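CELL division control protein 6 (Pyrobaculum aerophilum, PDB 1FNN) binds ADP, probably binds and hydrolyses ATP, and as a Cdc6/Cdc18 family member is thought to take part in regulating DNA replication. Local coordinates at residues A[43-48]-A[159-164]; A[288-293]-A[339-344]; A[18-23]-A[199-204]. All blocks are in the same frame, centred on the assembly; numbering follows the deposited sequence.

Contact 1: A[43-48]-A[159-164]; sequences HYPRAT and RIALVI
Pro45 and Ala47 share one partner, Leu162, whose backbone grips both: its N donates to Pro45 O at 3.0 Å, while its O accepts from Ala47 N at 3.1 Å. One step on, Ile164 N reaches Ala47 O at 3.1 Å with a nearly straight bond (162° at the hydrogen), continuing the staggered ladder of parallel strands. Softer CA-H···O contacts back up each acceptor, as where Ala161 CA lies 3.3 Å from Pro45 O. Proline suits the strand's entry because it has no N-H to donate and at this place in the pairing need only accept, through its O; its CG also packs on Ala161 CB at 3.7 Å. Tyr44 lies alongside Leu162, its OH 3.6 Å from Leu162 CD2 and its ring edge facing Leu162 CB, while the hydroxyl is satisfied by Ile146 O. Over the centre of one face of this ring sits CD of Arg46, whose chain leaves between backbone N and carbonyl carbon (chi1 52°) and then bends back. That fold delivers Arg46 NH1 to Tyr44 O at 2.8 Å, in the carbonyl plane, and NE makes a weak bond to Ile182 O. Thr48 is the exception: its buried OG1 rests against Ile164 CG1 at 3.4 Å and has no polar partner in the model. Its methyl, however, suits the apolar surroundings. Both strands are interior members of the five-stranded parallel sheet of the AAA domain: Thr48 bonds through its backbone to Tyr186 and Ile188, and Ala161 to Met127 and Leu129. Helix 23-38 covers the face carrying Pro45, Ala47 and Ala161, whereas helices 139-148 and 177-183 pack against the face of Leu162, with Met183 touching Tyr44, Arg46, Thr48 and Leu162.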
loop_
_atom_site.group_PDB
_atom_site.type_symbol
_atom_site.label_atom_id
_atom_site.label_comp_id
_atom_site.label_asym_id
_atom_site.label_seq_id
_atom_site.Cartn_x
_atom_site.Cartn_y
_atom_site.Cartn_z
ATOM N N HIS A 43 13.421 -4.190 30.487
ATOM C CA HIS A 43 14.311 -4.544 29.376
ATOM C C HIS A 43 14.019 -3.569 28.229
ATOM O O HIS A 43 13.145 -2.724 28.407
ATOM C CB HIS A 43 14.041 -5.980 28.898
ATOM C CG HIS A 43 12.960 -6.180 27.877
ATOM N ND1 HIS A 43 11.631 -6.255 28.181
ATOM C CD2 HIS A 43 13.044 -6.327 26.513
ATOM C CE1 HIS A 43 10.879 -6.440 27.088
ATOM N NE2 HIS A 43 11.746 -6.479 26.076
ATOM N N TYR A 44 14.839 -3.547 27.200
ATOM C CA TYR A 44 14.708 -2.618 26.100
ATOM C C TYR A 44 14.098 -3.308 24.883
ATOM O O TYR A 44 14.802 -3.996 24.154
ATOM C CB TYR A 44 16.111 -2.135 25.755
ATOM C CG TYR A 44 16.274 -1.258 24.536
ATOM C CD1 TYR A 44 17.518 -1.223 23.902
ATOM C CD2 TYR A 44 15.244 -0.486 24.009
ATOM C CE1 TYR A 44 17.725 -0.436 22.779
ATOM C CE2 TYR A 44 15.450 0.293 22.895
ATOM C CZ TYR A 44 16.679 0.319 22.285
ATOM O OH TYR A 44 16.888 1.097 21.173
ATOM N N PRO A 45 12.819 -3.085 24.650
ATOM C CA PRO A 45 12.148 -3.672 23.492
ATOM C C PRO A 45 12.471 -2.883 22.242
ATOM O O PRO A 45 12.423 -1.648 22.264
ATOM C CB PRO A 45 10.679 -3.585 23.822
ATOM C CG PRO A 45 10.555 -3.002 25.183
ATOM C CD PRO A 45 11.855 -2.352 25.496
ATOM N N ARG A 46 12.856 -3.560 21.153
ATOM C CA ARG A 46 13.044 -2.867 19.890
ATOM C C ARG A 46 12.668 -3.783 18.720
ATOM O O ARG A 46 12.751 -5.009 18.886
ATOM C CB ARG A 46 14.361 -2.172 19.728
ATOM C CG ARG A 46 15.683 -2.837 19.956
ATOM C CD ARG A 46 15.868 -3.501 21.324
ATOM N NE ARG A 46 17.178 -4.086 21.377
ATOM C CZ ARG A 46 17.728 -4.915 22.232
ATOM N NH1 ARG A 46 17.052 -5.367 23.274
ATOM N NH2 ARG A 46 18.984 -5.257 21.973
ATOM N N ALA A 47 11.988 -3.219 17.704
ATOM C CA ALA A 47 11.648 -3.972 16.495
ATOM C C ALA A 47 11.903 -3.086 15.261
ATOM O O ALA A 47 11.851 -1.862 15.337
ATOM C CB ALA A 47 10.173 -4.332 16.491
ATOM N N THR A 48 12.027 -3.710 14.097
ATOM C CA THR A 48 12.161 -3.032 12.816
ATOM C C THR A 48 11.068 -3.582 11.918
ATOM O O THR A 48 10.934 -4.811 11.930
ATOM C CB THR A 48 13.531 -3.287 12.156
ATOM O OG1 THR A 48 14.558 -2.786 13.002
ATOM C CG2 THR A 48 13.640 -2.579 10.818
ATOM N N ARG A 159 13.847 2.925 29.835
ATOM C CA ARG A 159 12.687 3.791 29.671
ATOM C C ARG A 159 12.175 3.927 28.261
ATOM O O ARG A 159 11.283 4.739 28.040
ATOM C CB ARG A 159 12.998 5.171 30.321
ATOM C CG ARG A 159 12.985 5.104 31.856
ATOM C CD ARG A 159 13.271 6.517 32.474
ATOM N NE ARG A 159 13.309 6.415 33.944
ATOM C CZ ARG A 159 12.247 6.249 34.713
ATOM N NH1 ARG A 159 11.023 6.158 34.205
ATOM N NH2 ARG A 159 12.294 6.158 36.040
ATOM N N ILE A 160 12.828 3.317 27.273
ATOM C CA ILE A 160 12.472 3.513 25.885
ATOM C C ILE A 160 12.226 2.179 25.174
ATOM O O ILE A 160 13.028 1.257 25.335
ATOM C CB ILE A 160 13.589 4.240 25.118
ATOM C CG1 ILE A 160 13.831 5.657 25.656
ATOM C CG2 ILE A 160 13.262 4.386 23.631
ATOM C CD1 ILE A 160 15.047 6.327 25.020
ATOM N N ALA A 161 11.097 2.088 24.480
ATOM C CA ALA A 161 10.828 0.967 23.572
ATOM C C ALA A 161 10.836 1.594 22.171
ATOM O O ALA A 161 10.250 2.678 21.984
ATOM C CB ALA A 161 9.507 0.326 23.863
ATOM N N LEU A 162 11.603 1.020 21.255
ATOM C CA LEU A 162 11.851 1.706 19.992
ATOM C C LEU A 162 11.447 0.858 18.793
ATOM O O LEU A 162 11.864 -0.319 18.656
ATOM C CB LEU A 162 13.353 2.020 19.890
ATOM C CG LEU A 162 13.754 2.587 18.518
ATOM C CD1 LEU A 162 13.151 3.972 18.274
ATOM C CD2 LEU A 162 15.279 2.617 18.396
ATOM N N VAL A 163 10.549 1.394 17.967
ATOM C CA VAL A 163 10.235 0.732 16.701
ATOM C C VAL A 163 10.737 1.641 15.569
ATOM O O VAL A 163 10.414 2.852 15.563
ATOM C CB VAL A 163 8.729 0.479 16.523
ATOM C CG1 VAL A 163 8.410 -0.076 15.122
ATOM C CG2 VAL A 163 8.258 -0.565 17.532
ATOM N N ILE A 164 11.470 1.080 14.606
ATOM C CA ILE A 164 11.884 1.810 13.419
ATOM C C ILE A 164 11.334 1.114 12.158
ATOM O O ILE A 164 11.001 -0.085 12.172
ATOM C CB ILE A 164 13.403 1.948 13.258
ATOM C CG1 ILE A 164 14.019 0.609 12.867
ATOM C CG2 ILE A 164 14.039 2.490 14.537
ATOM C CD1 ILE A 164 15.519 0.711 12.601
#

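Contact 2: A[288-293]-A[339-344]; sequences LHEKLF and LNDLRE
Glu290 (chi1 -177°) and Phe293 both set CG anti to the backbone N, which sends them from one helix toward Leu342, whose own CG turns to lie beside its N (chi1 -69°). Leu342 then forks between them: CD1 approaches Phe293 CD2 at 4.1 Å, and CD2 lies 3.8 Å from Glu290 CG. Glu290 runs on extended and antiparallel to the leucine side chain, its CG packing on the leucine while the carboxylate goes on to Asp341. The two carboxylates meet with planes at right angles, but their modelled separation is too short to trust. Leu339 CB closes the other end, 4.0 Å from Phe293 CE2 at the ring edge. With an alanine in place of Leu342, a gap would probably open between the helices, leaving the Phe293 ring and the Glu290 stem without their shared apolar partner. In the winged-helix domain the contact joins the start of helix 288-304 to the end of helix 332-344; the segments 288-293 and 339-344 cross at -77°. Leu335 and Tyr338 extend the packing on Phe293, helix 311-324 touches Leu339 through Phe311, and helix 373-387 packs on Lys291 and Leu292.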
loop_
_atom_site.group_PDB
_atom_site.type_symbol
_atom_site.label_atom_id
_atom_site.label_comp_id
_atom_site.label_asym_id
_atom_site.label_seq_id
_atom_site.Cartn_x
_atom_site.Cartn_y
_atom_site.Cartn_z
ATOM N N LEU A 288 0.097 -8.598 -35.109
ATOM C CA LEU A 288 -1.200 -8.235 -35.627
ATOM C C LEU A 288 -2.392 -8.879 -34.932
ATOM O O LEU A 288 -3.375 -8.227 -34.579
ATOM C CB LEU A 288 -1.348 -8.556 -37.139
ATOM C CG LEU A 288 -2.667 -8.264 -37.812
ATOM C CD1 LEU A 288 -3.056 -6.789 -37.712
ATOM C CD2 LEU A 288 -2.669 -8.667 -39.304
ATOM N N HIS A 289 -2.493 -10.198 -34.894
ATOM C CA HIS A 289 -3.628 -10.896 -34.336
ATOM C C HIS A 289 -3.781 -10.674 -32.811
ATOM O O HIS A 289 -4.875 -10.887 -32.340
ATOM C CB HIS A 289 -3.572 -12.394 -34.704
ATOM C CG HIS A 289 -4.188 -12.452 -36.089
ATOM N ND1 HIS A 289 -5.536 -12.649 -36.285
ATOM C CD2 HIS A 289 -3.618 -12.329 -37.319
ATOM C CE1 HIS A 289 -5.771 -12.651 -37.592
ATOM N NE2 HIS A 289 -4.630 -12.458 -38.229
ATOM N N GLU A 290 -2.724 -10.434 -32.085
ATOM C CA GLU A 290 -2.798 -10.074 -30.664
ATOM C C GLU A 290 -3.411 -8.684 -30.513
ATOM O O GLU A 290 -4.178 -8.447 -29.579
ATOM C CB GLU A 290 -1.417 -10.130 -30.017
ATOM C CG GLU A 290 -1.423 -9.840 -28.497
ATOM C CD GLU A 290 -0.127 -10.236 -27.824
ATOM O OE1 GLU A 290 0.105 -9.840 -26.659
ATOM O OE2 GLU A 290 0.710 -10.957 -28.428
ATOM N N LYS A 291 -3.096 -7.726 -31.395
ATOM C CA LYS A 291 -3.784 -6.461 -31.501
ATOM C C LYS A 291 -5.266 -6.627 -31.778
ATOM O O LYS A 291 -6.124 -6.025 -31.134
ATOM C CB LYS A 291 -3.265 -5.488 -32.594
ATOM C CG LYS A 291 -1.837 -4.990 -32.311
ATOM C CD LYS A 291 -1.548 -3.889 -33.322
ATOM C CE LYS A 291 -0.313 -3.079 -33.100
ATOM N NZ LYS A 291 0.935 -3.806 -33.467
ATOM N N LEU A 292 -5.639 -7.465 -32.734
ATOM C CA LEU A 292 -7.005 -7.739 -33.093
ATOM C C LEU A 292 -7.720 -8.394 -31.899
ATOM O O LEU A 292 -8.877 -8.058 -31.644
ATOM C CB LEU A 292 -7.069 -8.707 -34.322
ATOM C CG LEU A 292 -6.566 -8.043 -35.650
ATOM C CD1 LEU A 292 -6.421 -9.110 -36.752
ATOM C CD2 LEU A 292 -7.529 -6.955 -36.087
ATOM N N PHE A 293 -7.055 -9.322 -31.244
ATOM C CA PHE A 293 -7.667 -9.959 -30.076
ATOM C C PHE A 293 -7.830 -8.901 -28.931
ATOM O O PHE A 293 -8.888 -8.920 -28.324
ATOM C CB PHE A 293 -6.733 -11.046 -29.577
ATOM C CG PHE A 293 -7.403 -11.927 -28.536
ATOM C CD1 PHE A 293 -8.600 -12.542 -28.779
ATOM C CD2 PHE A 293 -6.765 -12.094 -27.311
ATOM C CE1 PHE A 293 -9.212 -13.348 -27.826
ATOM C CE2 PHE A 293 -7.368 -12.901 -26.340
ATOM C CZ PHE A 293 -8.581 -13.520 -26.602
ATOM N N LEU A 339 -3.609 -14.190 -25.103
ATOM C CA LEU A 339 -4.107 -13.716 -23.793
ATOM C C LEU A 339 -3.049 -13.805 -22.705
ATOM O O LEU A 339 -2.877 -12.877 -21.892
ATOM C CB LEU A 339 -5.330 -14.528 -23.350
ATOM C CG LEU A 339 -5.927 -14.027 -22.005
ATOM C CD1 LEU A 339 -6.361 -12.567 -22.146
ATOM C CD2 LEU A 339 -7.066 -14.954 -21.676
ATOM N N ASN A 340 -2.301 -14.918 -22.690
ATOM C CA ASN A 340 -1.169 -15.041 -21.782
ATOM C C ASN A 340 -0.168 -13.909 -21.890
ATOM O O ASN A 340 0.355 -13.461 -20.875
ATOM C CB ASN A 340 -0.388 -16.318 -22.128
ATOM C CG ASN A 340 -0.597 -17.269 -20.966
ATOM O OD1 ASN A 340 0.087 -17.024 -19.968
ATOM N ND2 ASN A 340 -1.488 -18.212 -21.219
ATOM N N ASP A 341 0.180 -13.540 -23.137
ATOM C CA ASP A 341 1.128 -12.439 -23.338
ATOM C C ASP A 341 0.560 -11.108 -22.877
ATOM O O ASP A 341 1.220 -10.275 -22.222
ATOM C CB ASP A 341 1.532 -12.400 -24.843
ATOM C CG ASP A 341 2.565 -11.350 -25.126
ATOM O OD1 ASP A 341 3.722 -11.419 -24.658
ATOM O OD2 ASP A 341 2.296 -10.361 -25.845
ATOM N N LEU A 342 -0.697 -10.819 -23.205
ATOM C CA LEU A 342 -1.310 -9.537 -22.769
ATOM C C LEU A 342 -1.371 -9.500 -21.236
ATOM O O LEU A 342 -1.052 -8.464 -20.635
ATOM C CB LEU A 342 -2.726 -9.447 -23.352
ATOM C CG LEU A 342 -2.846 -9.276 -24.874
ATOM C CD1 LEU A 342 -4.323 -9.468 -25.279
ATOM C CD2 LEU A 342 -2.343 -7.891 -25.343
ATOM N N ARG A 343 -1.644 -10.640 -20.608
ATOM C CA ARG A 343 -1.650 -10.673 -19.139
ATOM C C ARG A 343 -0.252 -10.422 -18.571
ATOM O O ARG A 343 -0.035 -9.624 -17.665
ATOM C CB ARG A 343 -2.109 -12.035 -18.648
ATOM C CG ARG A 343 -2.264 -12.173 -17.132
ATOM C CD ARG A 343 -2.217 -13.662 -16.751
ATOM N NE ARG A 343 -0.834 -14.027 -16.492
ATOM C CZ ARG A 343 0.041 -14.752 -17.149
ATOM N NH1 ARG A 343 -0.224 -15.349 -18.294
ATOM N NH2 ARG A 343 1.257 -14.905 -16.650
ATOM N N GLU A 344 0.761 -11.064 -19.133
ATOM C CA GLU A 344 2.166 -10.908 -18.705
ATOM C C GLU A 344 2.626 -9.478 -18.833
ATOM O O GLU A 344 3.365 -8.945 -17.989
ATOM C CB GLU A 344 3.001 -11.838 -19.595
ATOM C CG GLU A 344 4.191 -12.526 -18.960
ATOM C CD GLU A 344 3.680 -13.618 -18.032
ATOM O OE1 GLU A 344 2.454 -13.873 -18.134
ATOM O OE2 GLU A 344 4.454 -14.191 -17.245
#

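Contact 3: A[18-23]-A[199-204]; sequences RLPHRE and FDILLD. With ADP (adenosine-5'-diphosphate), chain D.
Ile201 meets Pro20 and the adenine of ADP together, its branched chain spreading over one face of the base. From CB, which stands back as the fork, CG1 lies 4.2 Å from Pro20 CG and 3.8 Å from ADP N1. CG2, the branch anti to the backbone N, comes down 3.8 Å from ADP N3, and the tip CD1 ends 3.6 Å from ADP C6. Leu19 CD2 covers the opposite face, 3.7 Å from ADP N1, so that two aliphatic side chains sandwich the flat ring. At the base's edge Pro20 O accepts from ADP N6 at 3.0 Å. Two polar links flank this apolar patch. His21, on a type II turn, donates through NE2 to the anti lone pair of Asp200 OD2 at 2.6 Å, ring and carboxylate nearly coplanar. Arg18, poorly ordered, forms a salt bridge through NH1 to Asp204 OD2 at 2.6 Å; a water also bridges Arg18 O and Asp204 OD1. Apolar faces thus hold the base, a carbonyl is matched to its amino group, and a histidine–carboxylate hydrogen bond and a salt bridge at the pocket's edge tie the loop to the lid helix, so loop and lid build the adenine pocket jointly.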
loop_
_atom_site.group_PDB
_atom_site.type_symbol
_atom_site.label_atom_id
_atom_site.label_comp_id
_atom_site.label_asym_id
_atom_site.label_seq_id
_atom_site.Cartn_x
_atom_site.Cartn_y
_atom_site.Cartn_z
ATOM N N ARG A 18 -10.728 -3.852 11.808
ATOM C CA ARG A 18 -9.864 -5.014 11.647
ATOM C C ARG A 18 -8.843 -4.759 10.545
ATOM O O ARG A 18 -8.938 -3.867 9.686
ATOM C CB ARG A 18 -10.719 -6.274 11.484
ATOM C CG ARG A 18 -11.857 -6.081 10.499
ATOM C CD ARG A 18 -13.195 -6.424 11.139
ATOM N NE ARG A 18 -14.213 -5.441 10.755
ATOM C CZ ARG A 18 -14.883 -5.436 9.615
ATOM N NH1 ARG A 18 -14.668 -6.376 8.701
ATOM N NH2 ARG A 18 -15.776 -4.483 9.399
ATOM N N LEU A 19 -7.761 -5.490 10.676
ATOM C CA LEU A 19 -6.610 -5.534 9.799
ATOM C C LEU A 19 -6.444 -6.971 9.303
ATOM O O LEU A 19 -5.499 -7.687 9.635
ATOM C CB LEU A 19 -5.347 -5.044 10.500
ATOM C CG LEU A 19 -5.244 -3.587 10.963
ATOM C CD1 LEU A 19 -3.870 -3.285 11.562
ATOM C CD2 LEU A 19 -5.572 -2.561 9.885
ATOM N N PRO A 20 -7.258 -7.334 8.298
ATOM C CA PRO A 20 -7.199 -8.687 7.751
ATOM C C PRO A 20 -5.849 -8.854 7.126
ATOM O O PRO A 20 -5.310 -7.939 6.488
ATOM C CB PRO A 20 -8.364 -8.754 6.764
ATOM C CG PRO A 20 -8.658 -7.319 6.409
ATOM C CD PRO A 20 -8.393 -6.583 7.735
ATOM N N HIS A 21 -5.247 -10.028 7.281
ATOM C CA HIS A 21 -3.955 -10.389 6.708
ATOM C C HIS A 21 -2.800 -9.765 7.459
ATOM O O HIS A 21 -1.652 -9.961 7.053
ATOM C CB HIS A 21 -3.917 -10.149 5.174
ATOM C CG HIS A 21 -5.093 -10.884 4.556
ATOM N ND1 HIS A 21 -5.208 -12.256 4.486
ATOM C CD2 HIS A 21 -6.212 -10.364 3.980
ATOM C CE1 HIS A 21 -6.352 -12.547 3.891
ATOM N NE2 HIS A 21 -7.003 -11.414 3.563
ATOM N N ARG A 22 -3.041 -9.065 8.587
ATOM C CA ARG A 22 -1.918 -8.523 9.365
ATOM C C ARG A 22 -1.966 -9.038 10.795
ATOM O O ARG A 22 -1.305 -8.513 11.701
ATOM C CB ARG A 22 -1.919 -6.989 9.380
ATOM C CG ARG A 22 -1.555 -6.352 8.021
ATOM C CD ARG A 22 -0.134 -6.717 7.716
ATOM N NE ARG A 22 0.518 -6.417 6.474
ATOM C CZ ARG A 22 0.789 -7.329 5.537
ATOM N NH1 ARG A 22 0.450 -8.593 5.726
ATOM N NH2 ARG A 22 1.398 -6.934 4.435
ATOM N N GLU A 23 -2.734 -10.097 11.012
ATOM C CA GLU A 23 -2.861 -10.721 12.329
ATOM C C GLU A 23 -1.511 -11.192 12.841
ATOM O O GLU A 23 -1.171 -10.921 14.007
ATOM C CB GLU A 23 -3.839 -11.900 12.361
ATOM C CG GLU A 23 -5.286 -11.519 12.108
ATOM C CD GLU A 23 -5.707 -11.541 10.650
ATOM O OE1 GLU A 23 -4.853 -11.639 9.737
ATOM O OE2 GLU A 23 -6.927 -11.462 10.399
ATOM N N PHE A 199 -8.596 -7.449 -2.090
ATOM C CA PHE A 199 -10.035 -7.552 -2.123
ATOM C C PHE A 199 -10.592 -7.510 -0.664
ATOM O O PHE A 199 -11.623 -6.848 -0.499
ATOM C CB PHE A 199 -10.483 -8.849 -2.790
ATOM C CG PHE A 199 -11.955 -9.084 -2.732
ATOM C CD1 PHE A 199 -12.797 -8.546 -3.679
ATOM C CD2 PHE A 199 -12.511 -9.853 -1.717
ATOM C CE1 PHE A 199 -14.150 -8.751 -3.641
ATOM C CE2 PHE A 199 -13.876 -10.065 -1.670
ATOM C CZ PHE A 199 -14.709 -9.519 -2.628
ATOM N N ASP A 200 -10.028 -8.309 0.225
ATOM C CA ASP A 200 -10.648 -8.341 1.586
ATOM C C ASP A 200 -10.573 -6.962 2.250
ATOM O O ASP A 200 -11.460 -6.543 2.976
ATOM C CB ASP A 200 -9.981 -9.387 2.440
ATOM C CG ASP A 200 -10.136 -10.824 1.964
ATOM O OD1 ASP A 200 -11.164 -11.164 1.357
ATOM O OD2 ASP A 200 -9.197 -11.592 2.220
ATOM N N ILE A 201 -9.448 -6.276 2.119
ATOM C CA ILE A 201 -9.299 -4.919 2.622
ATOM C C ILE A 201 -10.351 -3.997 2.023
ATOM O O ILE A 201 -11.030 -3.217 2.718
ATOM C CB ILE A 201 -7.906 -4.400 2.329
ATOM C CG1 ILE A 201 -6.915 -5.278 3.123
ATOM C CG2 ILE A 201 -7.748 -2.904 2.653
ATOM C CD1 ILE A 201 -5.453 -4.969 2.802
ATOM N N LEU A 202 -10.449 -4.007 0.677
ATOM C CA LEU A 202 -11.436 -3.155 0.028
ATOM C C LEU A 202 -12.865 -3.499 0.396
ATOM O O LEU A 202 -13.696 -2.586 0.526
ATOM C CB LEU A 202 -11.308 -3.209 -1.505
ATOM C CG LEU A 202 -10.006 -2.711 -2.112
ATOM C CD1 LEU A 202 -10.059 -2.763 -3.650
ATOM C CD2 LEU A 202 -9.764 -1.257 -1.739
ATOM N N LEU A 203 -13.212 -4.764 0.612
ATOM C CA LEU A 203 -14.595 -5.063 0.955
ATOM C C LEU A 203 -14.934 -4.419 2.318
ATOM O O LEU A 203 -16.060 -3.956 2.564
ATOM C CB LEU A 203 -14.747 -6.589 0.983
ATOM C CG LEU A 203 -16.157 -7.085 1.282
ATOM C CD1 LEU A 203 -17.169 -6.496 0.302
ATOM C CD2 LEU A 203 -16.227 -8.607 1.298
ATOM N N ASP A 204 -13.985 -4.512 3.257
ATOM C CA ASP A 204 -14.166 -3.840 4.559
ATOM C C ASP A 204 -14.424 -2.364 4.367
ATOM O O ASP A 204 -15.352 -1.779 4.988
ATOM C CB ASP A 204 -12.934 -4.118 5.447
ATOM C CG ASP A 204 -13.011 -5.384 6.242
ATOM O OD1 ASP A 204 -12.068 -5.723 6.990
ATOM O OD2 ASP A 204 -14.023 -6.116 6.163
HETATM P PB ADP D . 2.532 1.646 5.080
HETATM O O1B ADP D . 3.120 2.401 6.264
HETATM O O2B ADP D . 2.932 0.283 5.013
HETATM O O3B ADP D . 3.046 2.424 3.957
HETATM P PA ADP D . -0.227 1.987 5.665
HETATM O O1A ADP D . -0.182 1.534 7.067
HETATM O O2A ADP D . -0.357 3.446 5.575
HETATM O O3A ADP D . 1.005 1.487 4.899
HETATM O "O5'" ADP D . -1.526 1.374 4.877
HETATM C "C5'" ADP D . -1.854 2.012 3.655
HETATM C "C4'" ADP D . -3.390 2.148 3.640
HETATM O "O4'" ADP D . -3.943 0.852 3.671
HETATM C "C3'" ADP D . -3.977 2.869 4.846
HETATM O "O3'" ADP D . -5.162 3.526 4.431
HETATM C "C2'" ADP D . -4.193 1.710 5.759
HETATM O "O2'" ADP D . -5.181 1.977 6.755
HETATM C "C1'" ADP D . -4.740 0.663 4.779
HETATM N N9 ADP D . -4.398 -0.612 5.277
HETATM C C8 ADP D . -3.178 -1.222 5.151
HETATM N N7 ADP D . -3.167 -2.486 5.456
HETATM C C5 ADP D . -4.485 -2.722 5.811
HETATM C C6 ADP D . -5.138 -3.878 6.266
HETATM N N6 ADP D . -4.481 -5.014 6.443
HETATM N N1 ADP D . -6.438 -3.796 6.561
HETATM C C2 ADP D . -7.056 -2.640 6.414
HETATM N N3 ADP D . -6.567 -1.473 5.997
HETATM C C4 ADP D . -5.243 -1.594 5.708
HETATM O O HOH W 1 -10.511 -3.781 7.501
HETATM O O HOH W 2 -16.419 -2.937 7.430
#

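In the fold
Along the chain, contact 3 brackets contact 1, and contact 2 follows both. Contact 1 lies inside the parallel sheet of the AAA domain; contact 3 joins the loop leading into helix 23-38, which covers one face of that sheet, to lid helix 195-209, with the centres of the two contacts 27 Å apart. Contact 2 belongs to the C-terminal winged-helix domain, its centre 33 Å from that of contact 3 and 52 Å from that of contact 1; contacts 1 and 2 lie on opposite sides of the chain's centre. None touches another. The elongated molecule therefore runs from nucleotide-binding core through lid to winged helix, with ADP at the first junction.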